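Local coordinates for protein acyl-CoA thioesterase II TesB2 (Mycobacterium marinum, PDB 3U0A) that probably hydrolyses fatty acyl-CoA thioesters to free fatty acid and coenzyme A, as a member of the C/M/P thioester hydrolase family, at residues P75-E81 / R92-Q98; Y57-H63 / M106-T112; E151-V157 / Q173-R179; A122-A126 / L237-Q241. All coordinates share one frame; numbering follows the deposited sequence.

Interaction 1. Residues P75-E81 / R92-Q98; sequences PTVFLVE and RRVNAVQ
The guanidinium of Arg-93 turns its edge to the carboxylate of Glu-81, while the ring of Phe-78 takes Val-94 CG1 at its edge, near the ring plane, and is approached obliquely by Ala-96 CB, 3.5 Å from Phe-78 CE1. These two clusters occupy the two faces of an antiparallel beta hairpin, strands 76-85 and 89-98, within the N-terminal HotDog domain. Phe-78, Val-80, Val-94 and Ala-96 make up the apolar face; from it Phe-78 and Ala-96 pack on helix 34-51. Across the hairpin, Val-77 with Val-97, Leu-79 with Asn-95 and Glu-81 with Arg-93 are hydrogen-bonded pairs, each exchanging two backbone bonds, as in Val-97 N to Val-77 O at 2.8 Å.

The Glu-81 and Arg-93 side chains lie alongside each other, pointing the same way. Arg-93 bends at chi3 (-53°), and this brings it side-on to the acid: its NH2 meets the syn lone pair of Glu-81 OE1 at 2.9 Å, and its NE reaches Glu-81 OE2, also at 2.9 Å, from above the carboxylate plane. The two planes stand 52° apart, so the two-nitrogen grip is twisted, not coplanar. OE2 is further held by Thr-83 OG1, which should help fix the carboxylate's rotation. A sulfate lies about 4 Å from the Arg-93 side chain.

At the far end the Gln-98 amide is held by both its polar atoms: OE1 accepts from Asp-71 N, and NE2 donates to Pro-75 O at 3.2 Å, the nitrogen standing 69° out of that carbonyl's plane.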
# COMPACT_ATOMS: atom_id res chain seq x y z
N PRO A 75 -3.44 1.74 28.60
CA PRO A 75 -2.98 0.59 27.82
C PRO A 75 -3.86 0.34 26.62
O PRO A 75 -4.93 0.93 26.51
CB PRO A 75 -3.09 -0.60 28.81
CG PRO A 75 -4.08 -0.18 29.84
CD PRO A 75 -3.94 1.33 29.94
N THR A 76 -3.40 -0.53 25.74
CA THR A 76 -4.15 -0.89 24.54
C THR A 76 -4.30 -2.43 24.46
O THR A 76 -3.41 -3.19 24.83
CB THR A 76 -3.45 -0.37 23.27
OG1 THR A 76 -3.17 1.01 23.42
CG2 THR A 76 -4.33 -0.58 22.01
N VAL A 77 -5.46 -2.84 23.97
CA VAL A 77 -5.77 -4.22 23.79
C VAL A 77 -5.84 -4.51 22.30
O VAL A 77 -6.39 -3.73 21.52
CB VAL A 77 -7.10 -4.55 24.48
CG1 VAL A 77 -7.61 -5.93 24.08
CG2 VAL A 77 -6.92 -4.41 25.98
N PHE A 78 -5.30 -5.65 21.90
CA PHE A 78 -5.21 -6.04 20.50
C PHE A 78 -6.05 -7.30 20.29
O PHE A 78 -5.82 -8.34 20.93
CB PHE A 78 -3.74 -6.25 20.08
CG PHE A 78 -2.88 -5.06 20.38
CD1 PHE A 78 -2.80 -4.00 19.49
CD2 PHE A 78 -2.23 -4.94 21.59
CE1 PHE A 78 -2.07 -2.88 19.78
CE2 PHE A 78 -1.48 -3.82 21.89
CZ PHE A 78 -1.40 -2.79 20.98
N LEU A 79 -7.02 -7.16 19.39
CA LEU A 79 -7.94 -8.21 19.04
C LEU A 79 -7.61 -8.79 17.68
O LEU A 79 -7.90 -8.19 16.66
CB LEU A 79 -9.33 -7.61 19.03
CG LEU A 79 -9.73 -7.01 20.38
CD1 LEU A 79 -11.18 -6.58 20.27
CD2 LEU A 79 -9.49 -8.04 21.52
N VAL A 80 -7.04 -9.99 17.69
CA VAL A 80 -6.56 -10.68 16.48
C VAL A 80 -7.65 -11.56 15.90
O VAL A 80 -8.34 -12.24 16.64
CB VAL A 80 -5.30 -11.57 16.77
CG1 VAL A 80 -4.73 -12.17 15.48
CG2 VAL A 80 -4.24 -10.78 17.48
N GLU A 81 -7.79 -11.55 14.57
CA GLU A 81 -8.74 -12.39 13.82
C GLU A 81 -7.95 -13.31 12.91
O GLU A 81 -7.14 -12.81 12.12
CB GLU A 81 -9.59 -11.50 12.94
CG GLU A 81 -10.55 -12.27 12.04
CD GLU A 81 -11.18 -11.36 11.00
OE1 GLU A 81 -12.06 -10.55 11.37
OE2 GLU A 81 -10.74 -11.42 9.81
N ARG A 92 -3.81 -12.42 8.91
CA ARG A 92 -4.41 -11.92 10.15
C ARG A 92 -5.01 -10.53 10.00
O ARG A 92 -4.51 -9.73 9.22
CB ARG A 92 -3.34 -11.88 11.23
CG ARG A 92 -2.79 -13.25 11.62
CD ARG A 92 -3.86 -14.14 12.23
NE ARG A 92 -3.36 -15.43 12.71
CZ ARG A 92 -3.55 -16.60 12.11
NH1 ARG A 92 -4.23 -16.70 10.95
NH2 ARG A 92 -3.05 -17.68 12.66
N ARG A 93 -6.10 -10.25 10.74
CA ARG A 93 -6.55 -8.85 10.95
C ARG A 93 -6.44 -8.54 12.42
O ARG A 93 -6.63 -9.44 13.24
CB ARG A 93 -7.97 -8.56 10.43
CG ARG A 93 -8.01 -8.58 8.92
CD ARG A 93 -9.30 -8.05 8.33
NE ARG A 93 -10.54 -8.67 8.84
CZ ARG A 93 -11.80 -8.27 8.53
NH1 ARG A 93 -12.06 -7.23 7.70
NH2 ARG A 93 -12.82 -8.90 9.09
N VAL A 94 -6.09 -7.30 12.75
CA VAL A 94 -5.96 -6.86 14.13
C VAL A 94 -6.64 -5.50 14.32
O VAL A 94 -6.46 -4.59 13.47
CB VAL A 94 -4.48 -6.69 14.58
CG1 VAL A 94 -4.42 -6.21 16.04
CG2 VAL A 94 -3.69 -7.97 14.43
N ASN A 95 -7.39 -5.37 15.43
CA ASN A 95 -7.93 -4.10 15.89
C ASN A 95 -7.31 -3.70 17.24
O ASN A 95 -7.42 -4.42 18.20
CB ASN A 95 -9.45 -4.18 16.07
CG ASN A 95 -10.22 -4.07 14.76
OD1 ASN A 95 -9.68 -3.72 13.69
ND2 ASN A 95 -11.52 -4.36 14.86
N ALA A 96 -6.66 -2.55 17.29
CA ALA A 96 -6.12 -2.03 18.55
C ALA A 96 -7.21 -1.17 19.17
O ALA A 96 -7.74 -0.27 18.50
CB ALA A 96 -4.84 -1.23 18.32
N VAL A 97 -7.56 -1.48 20.42
CA VAL A 97 -8.72 -0.90 21.06
C VAL A 97 -8.36 -0.18 22.36
O VAL A 97 -7.59 -0.67 23.17
CB VAL A 97 -9.84 -1.96 21.31
CG1 VAL A 97 -10.94 -1.40 22.19
CG2 VAL A 97 -10.45 -2.46 20.01
N GLN A 98 -8.98 0.99 22.53
CA GLN A 98 -8.95 1.76 23.79
C GLN A 98 -10.32 2.32 24.15
O GLN A 98 -10.88 3.08 23.37
CB GLN A 98 -7.99 2.93 23.70
CG GLN A 98 -6.54 2.53 23.64
CD GLN A 98 -5.61 3.71 23.89
OE1 GLN A 98 -5.82 4.78 23.31
NE2 GLN A 98 -4.59 3.52 24.73

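Interaction 2. Residues Y57-H63 / M106-T112; sequences YQVHSLH and MGASFQT
This is a buried antiparallel strand pairing broken by a beta bulge, joining strands 58-66 and 101-111 of the N-terminal HotDog domain. Val-59 pairs with Phe-110 and Ser-61 with Ser-109, so the register slips by one and His-60 is the extra residue. Its backbone N still bonds to Ser-109 O at 3.0 Å, while Ser-109 N bonds to Ser-61 O at 3.1 Å. Beyond the bulge, His-63 and Gly-107 exchange two backbone bonds, N to O, of 2.8 Å.

On one face the packing is apolar. Val-59 CG2 sits over a face of the Phe-110 ring, toward its rim, and Leu-62 CB lies 3.9 Å from Ala-108 CB; Leu-62, Met-106 and Phe-110 also touch helix 34-51. Farther along, Thr-112 CG2 lies over a face of the Tyr-57 ring in a CH-pi contact, 3.8 Å from the centroid and 15° off the normal.

At the bulge the His-60 imidazole lies back over the neighbouring strand: with CG between the backbone N and carbonyl carbon (chi1 68°), one ring face lies over Ser-109 O. Its NE2 is 2.8 Å from Ser-109 OG, and its ND1 bonds to Glu-271 of the second subunit. Ser-61 OG and Gln-111 OE1 likewise bond to Tyr-65 and Arg-250 of that subunit. The chemistry thus divides: apolar side chains pack toward the helix, whereas three polar ones, His-60, Ser-61 and Gln-111, find partners on the second subunit.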
# COMPACT_ATOMS: atom_id res chain seq x y z
N TYR A 57 5.82 -19.52 8.94
CA TYR A 57 5.37 -18.48 8.04
C TYR A 57 5.88 -17.15 8.54
O TYR A 57 5.64 -16.79 9.69
CB TYR A 57 3.86 -18.40 7.98
CG TYR A 57 3.14 -19.69 7.64
CD1 TYR A 57 3.04 -20.70 8.58
CD2 TYR A 57 2.50 -19.85 6.42
CE1 TYR A 57 2.36 -21.85 8.31
CE2 TYR A 57 1.79 -20.99 6.15
CZ TYR A 57 1.73 -22.00 7.09
OH TYR A 57 1.03 -23.17 6.84
N GLN A 58 6.55 -16.41 7.67
CA GLN A 58 7.15 -15.14 8.07
C GLN A 58 6.41 -14.02 7.38
O GLN A 58 6.03 -14.17 6.24
CB GLN A 58 8.65 -15.11 7.75
CG GLN A 58 9.46 -16.20 8.45
CD GLN A 58 9.85 -15.84 9.90
OE1 GLN A 58 10.81 -15.07 10.11
NE2 GLN A 58 9.10 -16.41 10.93
N VAL A 59 6.25 -12.91 8.08
CA VAL A 59 5.53 -11.77 7.56
C VAL A 59 6.16 -11.21 6.29
O VAL A 59 7.36 -11.24 6.12
CB VAL A 59 5.42 -10.64 8.63
CG1 VAL A 59 6.79 -10.02 8.90
CG2 VAL A 59 4.35 -9.62 8.23
N HIS A 60 5.32 -10.72 5.39
CA HIS A 60 5.78 -10.13 4.14
C HIS A 60 5.02 -8.90 3.70
O HIS A 60 5.50 -8.18 2.81
CB HIS A 60 5.75 -11.17 3.00
CG HIS A 60 4.38 -11.61 2.60
ND1 HIS A 60 3.62 -10.91 1.75
CD2 HIS A 60 3.64 -12.72 2.97
CE1 HIS A 60 2.46 -11.54 1.57
NE2 HIS A 60 2.47 -12.65 2.33
N SER A 61 3.82 -8.68 4.24
CA SER A 61 3.11 -7.44 3.97
C SER A 61 2.19 -7.05 5.09
O SER A 61 1.90 -7.86 5.93
CB SER A 61 2.39 -7.46 2.62
OG SER A 61 1.28 -8.31 2.64
N LEU A 62 1.81 -5.78 5.15
CA LEU A 62 0.83 -5.31 6.09
C LEU A 62 0.28 -4.03 5.58
O LEU A 62 0.94 -3.33 4.81
CB LEU A 62 1.39 -5.12 7.50
CG LEU A 62 2.50 -4.11 7.75
CD1 LEU A 62 1.94 -2.70 7.64
CD2 LEU A 62 3.16 -4.35 9.10
N HIS A 63 -0.96 -3.76 5.97
CA HIS A 63 -1.67 -2.57 5.57
C HIS A 63 -2.43 -2.17 6.81
O HIS A 63 -2.97 -3.01 7.47
CB HIS A 63 -2.67 -2.82 4.44
CG HIS A 63 -2.12 -3.54 3.19
ND1 HIS A 63 -1.85 -4.87 3.16
CD2 HIS A 63 -1.89 -3.07 1.87
CE1 HIS A 63 -1.40 -5.23 1.91
NE2 HIS A 63 -1.44 -4.13 1.12
N MET A 106 -5.76 -3.05 11.00
CA MET A 106 -4.60 -3.54 10.34
C MET A 106 -4.79 -4.94 9.76
O MET A 106 -5.51 -5.75 10.28
CB MET A 106 -3.53 -3.59 11.39
CG MET A 106 -2.21 -3.98 10.89
SD MET A 106 -1.27 -4.69 12.23
CE MET A 106 -0.48 -5.99 11.26
N GLY A 107 -4.08 -5.22 8.69
CA GLY A 107 -3.94 -6.58 8.19
C GLY A 107 -2.51 -6.89 7.80
O GLY A 107 -1.76 -5.99 7.40
N ALA A 108 -2.14 -8.17 7.90
CA ALA A 108 -0.81 -8.65 7.57
C ALA A 108 -0.86 -10.06 6.99
O ALA A 108 -1.73 -10.85 7.36
CB ALA A 108 0.10 -8.60 8.80
N SER A 109 0.09 -10.36 6.09
CA SER A 109 0.19 -11.66 5.40
C SER A 109 1.51 -12.35 5.74
O SER A 109 2.55 -11.71 5.82
CB SER A 109 0.06 -11.48 3.88
OG SER A 109 -0.20 -12.71 3.20
N PHE A 110 1.43 -13.65 5.95
CA PHE A 110 2.57 -14.48 6.32
C PHE A 110 2.74 -15.68 5.33
O PHE A 110 1.76 -16.33 4.95
CB PHE A 110 2.38 -14.98 7.76
CG PHE A 110 2.13 -13.88 8.77
CD1 PHE A 110 0.95 -13.17 8.77
CD2 PHE A 110 3.08 -13.57 9.73
CE1 PHE A 110 0.71 -12.17 9.68
CE2 PHE A 110 2.85 -12.54 10.66
CZ PHE A 110 1.66 -11.84 10.62
N GLN A 111 3.97 -15.96 4.92
CA GLN A 111 4.24 -16.99 3.93
C GLN A 111 5.38 -17.86 4.36
O GLN A 111 6.31 -17.42 5.00
CB GLN A 111 4.59 -16.35 2.59
CG GLN A 111 4.85 -17.33 1.43
CD GLN A 111 5.53 -16.68 0.23
OE1 GLN A 111 6.19 -15.67 0.37
NE2 GLN A 111 5.37 -17.26 -0.95
N THR A 112 5.33 -19.11 3.93
CA THR A 112 6.49 -20.00 4.11
C THR A 112 7.65 -19.66 3.14
O THR A 112 7.53 -18.87 2.20
CB THR A 112 6.10 -21.50 3.99
OG1 THR A 112 5.38 -21.71 2.78
CG2 THR A 112 5.26 -21.95 5.14

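Interaction 3. Residues E151-V157 / Q173-R179; sequences EWDVRIV and QVWFRHR. With SO4 (sulfate ion), chain C.
Asp-153 and Arg-155 exchange backbone bonds with Arg-177 and Trp-175, and the axes of strands 152-156 and 173-178 run at 171°, almost exactly antiparallel, 4.6 Å apart at their closest. At one end the His-178 ring directs its edge at a face of the Trp-152 six-membered ring, a T-shaped stack with centroids 5.0 Å apart and planes at 89°. The imidazole is gripped at both nitrogens: NE2 donates in its ring plane to Glu-151 OE1 at 2.8 Å, meeting that oxygen from above the carboxylate plane, and ND1 bonds to Asp-180 O.

Strand 152-156 is the outermost within this chain, in the C-terminal HotDog half; helix 186-200 is touched by Trp-152 and Phe-176. Val-154 CG1 meets Val-174 CG1 at 3.5 Å.

The other face carries a salt-bridge network about Asp-153. OD1 is met by Arg-155 NH2 at 3.0 Å, nearly head-on to the C-O bond, and OD2 takes Arg-179 NE at 3.1 Å. Arg-155 NH1 bonds to Pro-129 O and Arg-179 NH1 to Glu-150 O, though the latter guanidinium's exact placing is doubtful. A sulfate, probably from the crystallisation liquor, lies at the Arg-177 guanidinium edge, NH2 to O3 at 3.2 Å. At the Val-157 end one water bridges Val-157 O and Gln-173 N.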
# COMPACT_ATOMS: atom_id res chain seq x y z
N GLU A 151 18.08 6.64 20.35
CA GLU A 151 18.61 5.26 20.10
C GLU A 151 19.27 5.13 18.74
O GLU A 151 19.98 4.16 18.49
CB GLU A 151 17.49 4.22 20.11
CG GLU A 151 16.85 3.87 21.44
CD GLU A 151 15.71 2.86 21.26
OE1 GLU A 151 15.99 1.63 21.10
OE2 GLU A 151 14.52 3.31 21.23
N TRP A 152 19.01 6.10 17.87
CA TRP A 152 19.30 5.99 16.45
C TRP A 152 20.27 7.02 15.97
O TRP A 152 20.39 8.11 16.50
CB TRP A 152 18.02 6.16 15.65
CG TRP A 152 16.92 5.21 16.02
CD1 TRP A 152 15.94 5.37 16.98
CD2 TRP A 152 16.66 3.90 15.43
NE1 TRP A 152 15.13 4.28 17.01
CE2 TRP A 152 15.51 3.37 16.11
CE3 TRP A 152 17.27 3.16 14.45
CZ2 TRP A 152 14.99 2.13 15.80
CZ3 TRP A 152 16.74 1.92 14.15
CH2 TRP A 152 15.62 1.41 14.81
N ASP A 153 20.96 6.63 14.92
CA ASP A 153 21.77 7.46 14.11
C ASP A 153 20.98 7.80 12.88
O ASP A 153 20.50 6.92 12.19
CB ASP A 153 22.97 6.64 13.67
CG ASP A 153 24.22 7.09 14.30
OD1 ASP A 153 24.95 7.83 13.60
OD2 ASP A 153 24.47 6.74 15.48
N VAL A 154 20.87 9.08 12.58
CA VAL A 154 20.03 9.51 11.47
C VAL A 154 20.75 10.56 10.66
O VAL A 154 21.22 11.54 11.21
CB VAL A 154 18.71 10.07 11.99
CG1 VAL A 154 17.75 10.25 10.83
CG2 VAL A 154 18.14 9.14 13.07
N ARG A 155 20.87 10.36 9.34
CA ARG A 155 21.70 11.28 8.54
C ARG A 155 20.96 11.58 7.27
O ARG A 155 20.65 10.66 6.52
CB ARG A 155 23.07 10.68 8.27
CG ARG A 155 23.81 10.33 9.54
CD ARG A 155 25.30 10.03 9.36
NE ARG A 155 25.82 9.52 10.63
CZ ARG A 155 27.06 9.11 10.88
NH1 ARG A 155 28.01 9.15 9.96
NH2 ARG A 155 27.37 8.66 12.10
N ILE A 156 20.67 12.87 7.06
CA ILE A 156 19.75 13.31 6.02
C ILE A 156 20.56 13.81 4.86
O ILE A 156 21.32 14.75 5.00
CB ILE A 156 18.78 14.40 6.56
CG1 ILE A 156 18.22 13.93 7.92
CG2 ILE A 156 17.65 14.68 5.56
CD1 ILE A 156 16.83 14.42 8.29
N VAL A 157 20.40 13.17 3.71
CA VAL A 157 21.14 13.56 2.55
C VAL A 157 20.74 15.00 2.23
O VAL A 157 19.55 15.33 2.15
CB VAL A 157 20.92 12.61 1.35
CG1 VAL A 157 21.77 13.05 0.17
CG2 VAL A 157 21.31 11.19 1.71
N GLN A 173 16.27 11.60 1.04
CA GLN A 173 17.06 10.43 1.40
C GLN A 173 17.61 10.54 2.81
O GLN A 173 18.23 11.55 3.15
CB GLN A 173 18.17 10.19 0.38
CG GLN A 173 17.62 9.49 -0.85
CD GLN A 173 18.52 9.60 -2.06
OE1 GLN A 173 19.54 10.31 -2.03
NE2 GLN A 173 18.17 8.89 -3.13
N VAL A 174 17.35 9.50 3.61
CA VAL A 174 17.82 9.42 4.99
C VAL A 174 18.51 8.09 5.29
O VAL A 174 17.98 7.03 4.98
CB VAL A 174 16.66 9.59 5.99
CG1 VAL A 174 17.22 9.82 7.38
CG2 VAL A 174 15.77 10.75 5.59
N TRP A 175 19.68 8.16 5.92
CA TRP A 175 20.32 6.95 6.44
C TRP A 175 20.01 6.81 7.90
O TRP A 175 20.08 7.76 8.65
CB TRP A 175 21.82 7.05 6.33
CG TRP A 175 22.39 6.90 4.97
CD1 TRP A 175 22.74 7.90 4.09
CD2 TRP A 175 22.77 5.66 4.30
NE1 TRP A 175 23.27 7.39 2.95
CE2 TRP A 175 23.31 6.04 3.01
CE3 TRP A 175 22.72 4.33 4.64
CZ2 TRP A 175 23.78 5.12 2.11
CZ3 TRP A 175 23.16 3.39 3.71
CH2 TRP A 175 23.68 3.77 2.47
N PHE A 176 19.70 5.61 8.32
CA PHE A 176 19.40 5.37 9.72
C PHE A 176 19.96 4.05 10.19
O PHE A 176 20.15 3.12 9.40
CB PHE A 176 17.88 5.49 10.04
CG PHE A 176 16.99 4.46 9.35
CD1 PHE A 176 16.46 3.36 10.04
CD2 PHE A 176 16.61 4.62 8.00
CE1 PHE A 176 15.61 2.44 9.41
CE2 PHE A 176 15.77 3.68 7.37
CZ PHE A 176 15.27 2.60 8.08
N ARG A 177 20.21 3.98 11.48
CA ARG A 177 20.83 2.83 12.09
C ARG A 177 20.58 2.91 13.59
O ARG A 177 20.75 3.97 14.19
CB ARG A 177 22.34 2.87 11.77
CG ARG A 177 23.17 1.90 12.58
CD ARG A 177 24.66 1.94 12.22
NE ARG A 177 25.40 3.03 12.84
CZ ARG A 177 26.73 3.15 12.83
NH1 ARG A 177 27.50 2.24 12.23
NH2 ARG A 177 27.30 4.20 13.41
N HIS A 178 20.19 1.78 14.19
CA HIS A 178 20.12 1.64 15.64
C HIS A 178 21.54 1.62 16.17
O HIS A 178 22.35 0.81 15.74
CB HIS A 178 19.38 0.35 16.04
CG HIS A 178 18.96 0.32 17.50
ND1 HIS A 178 19.72 -0.24 18.47
CD2 HIS A 178 17.84 0.83 18.14
CE1 HIS A 178 19.11 -0.11 19.65
NE2 HIS A 178 17.97 0.55 19.47
N ARG A 179 21.83 2.53 17.10
CA ARG A 179 23.19 2.70 17.66
C ARG A 179 23.77 1.44 18.28
O ARG A 179 24.90 1.09 18.04
CB ARG A 179 23.17 3.79 18.73
CG ARG A 179 23.76 5.11 18.30
CD ARG A 179 23.24 6.31 19.10
NE ARG A 179 23.50 7.54 18.34
CZ ARG A 179 22.66 8.59 18.19
NH1 ARG A 179 21.46 8.60 18.77
NH2 ARG A 179 23.03 9.64 17.45
S SO4 C . 31.20 2.88 12.87
O1 SO4 C . 30.81 1.96 11.75
O2 SO4 C . 31.44 4.29 12.41
O3 SO4 C . 30.16 2.91 13.96
O4 SO4 C . 32.45 2.32 13.46
O HOH W 1 17.43 14.09 0.99

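Interaction 4. Residues A122-A126 / L237-Q241; sequences AMPAA and LLYDQ
Leu-238 is the knob of this contact, and the bend of the chain at Met-123, Pro-124 and Ala-126 supplies the hollow. Its CD2 methyl does most of the touching: Met-123 CE lies against it at 3.3 Å, Ala-126 CB sits at 3.9 Å from the same CD2, and Pro-124 CG stands further off at 4.2 Å. The Met-123 side chain reaches across because it is fully extended, with CG trans to the backbone N (chi1 -162°), so that only its terminal methyl arrives, crossing Leu-238 at a slant.

A second, smaller fit lies two residues along the strand. Pro-124 and Asp-240 approach from opposite directions, and Pro-124 CG meets Asp-240 OD2 at 3.6 Å, so the proline ring is an apolar bump beside a carboxylate. The other oxygen, Asp-240 OD1, bonds to Gln-173 NE2. No hydrogen bond links the two segments; the contact is van der Waals packing.

Residues 122-126 belong to the link after strand 119-120 and lie against the Leu-238 and Asp-240 side of strand 237-247. Met-123 and Pro-124 also touch Phe-258 of strand 250-259, and Met-123 reaches Trp-175 of strand 171-178, while Tyr-239 and Gln-241 face the other way, onto helix 186-200.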
# COMPACT_ATOMS: atom_id res chain seq x y z
N ALA A 122 18.21 -1.20 -8.69
CA ALA A 122 19.53 -0.87 -8.18
C ALA A 122 19.39 0.18 -7.08
O ALA A 122 18.50 1.05 -7.11
CB ALA A 122 20.43 -0.36 -9.30
N MET A 123 20.27 0.08 -6.10
CA MET A 123 20.37 1.11 -5.12
C MET A 123 20.70 2.45 -5.80
O MET A 123 21.63 2.52 -6.57
CB MET A 123 21.49 0.77 -4.14
CG MET A 123 21.35 1.56 -2.86
SD MET A 123 22.73 1.25 -1.79
CE MET A 123 22.46 2.36 -0.40
N PRO A 124 19.96 3.52 -5.47
CA PRO A 124 20.28 4.83 -6.00
C PRO A 124 21.63 5.32 -5.48
O PRO A 124 22.09 4.90 -4.41
CB PRO A 124 19.16 5.72 -5.47
CG PRO A 124 18.78 5.08 -4.21
CD PRO A 124 18.89 3.60 -4.47
N ALA A 125 22.25 6.18 -6.29
CA ALA A 125 23.45 6.86 -5.89
C ALA A 125 23.11 7.73 -4.69
O ALA A 125 22.29 8.65 -4.78
CB ALA A 125 23.99 7.72 -7.04
N ALA A 126 23.69 7.37 -3.56
CA ALA A 126 23.65 8.20 -2.37
C ALA A 126 25.10 8.32 -1.89
O ALA A 126 25.98 7.53 -2.31
CB ALA A 126 22.75 7.61 -1.30
N LEU A 237 20.85 1.37 7.06
CA LEU A 237 19.77 1.29 6.07
C LEU A 237 19.62 2.66 5.39
O LEU A 237 19.61 3.70 6.06
CB LEU A 237 18.46 0.92 6.75
CG LEU A 237 18.44 -0.37 7.54
CD1 LEU A 237 17.21 -0.43 8.42
CD2 LEU A 237 18.56 -1.59 6.61
N LEU A 238 19.52 2.66 4.07
CA LEU A 238 19.18 3.87 3.33
C LEU A 238 17.71 3.89 2.96
O LEU A 238 17.19 2.97 2.31
CB LEU A 238 19.99 4.00 2.07
CG LEU A 238 19.58 5.08 1.04
CD1 LEU A 238 19.96 6.47 1.53
CD2 LEU A 238 20.27 4.78 -0.27
N TYR A 239 17.05 4.96 3.39
CA TYR A 239 15.69 5.16 3.07
C TYR A 239 15.59 6.12 1.91
O TYR A 239 15.80 7.31 2.06
CB TYR A 239 14.95 5.77 4.22
CG TYR A 239 13.51 5.36 4.25
CD1 TYR A 239 12.88 4.74 3.16
CD2 TYR A 239 12.76 5.60 5.38
CE1 TYR A 239 11.53 4.35 3.23
CE2 TYR A 239 11.41 5.22 5.46
CZ TYR A 239 10.80 4.59 4.42
OH TYR A 239 9.48 4.23 4.62
N ASP A 240 15.23 5.60 0.76
CA ASP A 240 15.02 6.42 -0.40
C ASP A 240 13.52 6.74 -0.54
O ASP A 240 12.72 5.84 -0.80
CB ASP A 240 15.59 5.72 -1.62
CG ASP A 240 15.51 6.54 -2.85
OD1 ASP A 240 15.63 7.77 -2.77
OD2 ASP A 240 15.33 5.94 -3.90
N GLN A 241 13.18 8.01 -0.33
CA GLN A 241 11.79 8.46 -0.15
C GLN A 241 11.38 9.46 -1.21
O GLN A 241 12.22 10.08 -1.86
CB GLN A 241 11.57 9.16 1.20
CG GLN A 241 12.15 8.46 2.40
CD GLN A 241 12.00 9.28 3.68
OE1 GLN A 241 12.13 10.50 3.66
NE2 GLN A 241 11.74 8.61 4.80

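How the interactions relate
Interactions 1 and 2 share the N-terminal HotDog half: strands 89-98 and 101-111 are neighbours, joined by Val-94 N to Met-106 O and Arg-92 N to Ala-108 O, both 3.0 Å and probable hydrogen bonds. Interaction 2 is the buried member; interaction 1, nested within its loop, is partly buried, as is interaction 3. Both 1 and 2 touch the second subunit. Interactions 3 and 4 adjoin likewise in the other half, through Val-174 O to Tyr-239 N at 2.8 Å. Three contacts rest on strand pairing, with ion pairs in 1 and 3 on the face away from the helix-covered side chains. Interaction 4, at the surface, has no hydrogen bond across it and rests on apolar contacts, with a proline against a carboxylate.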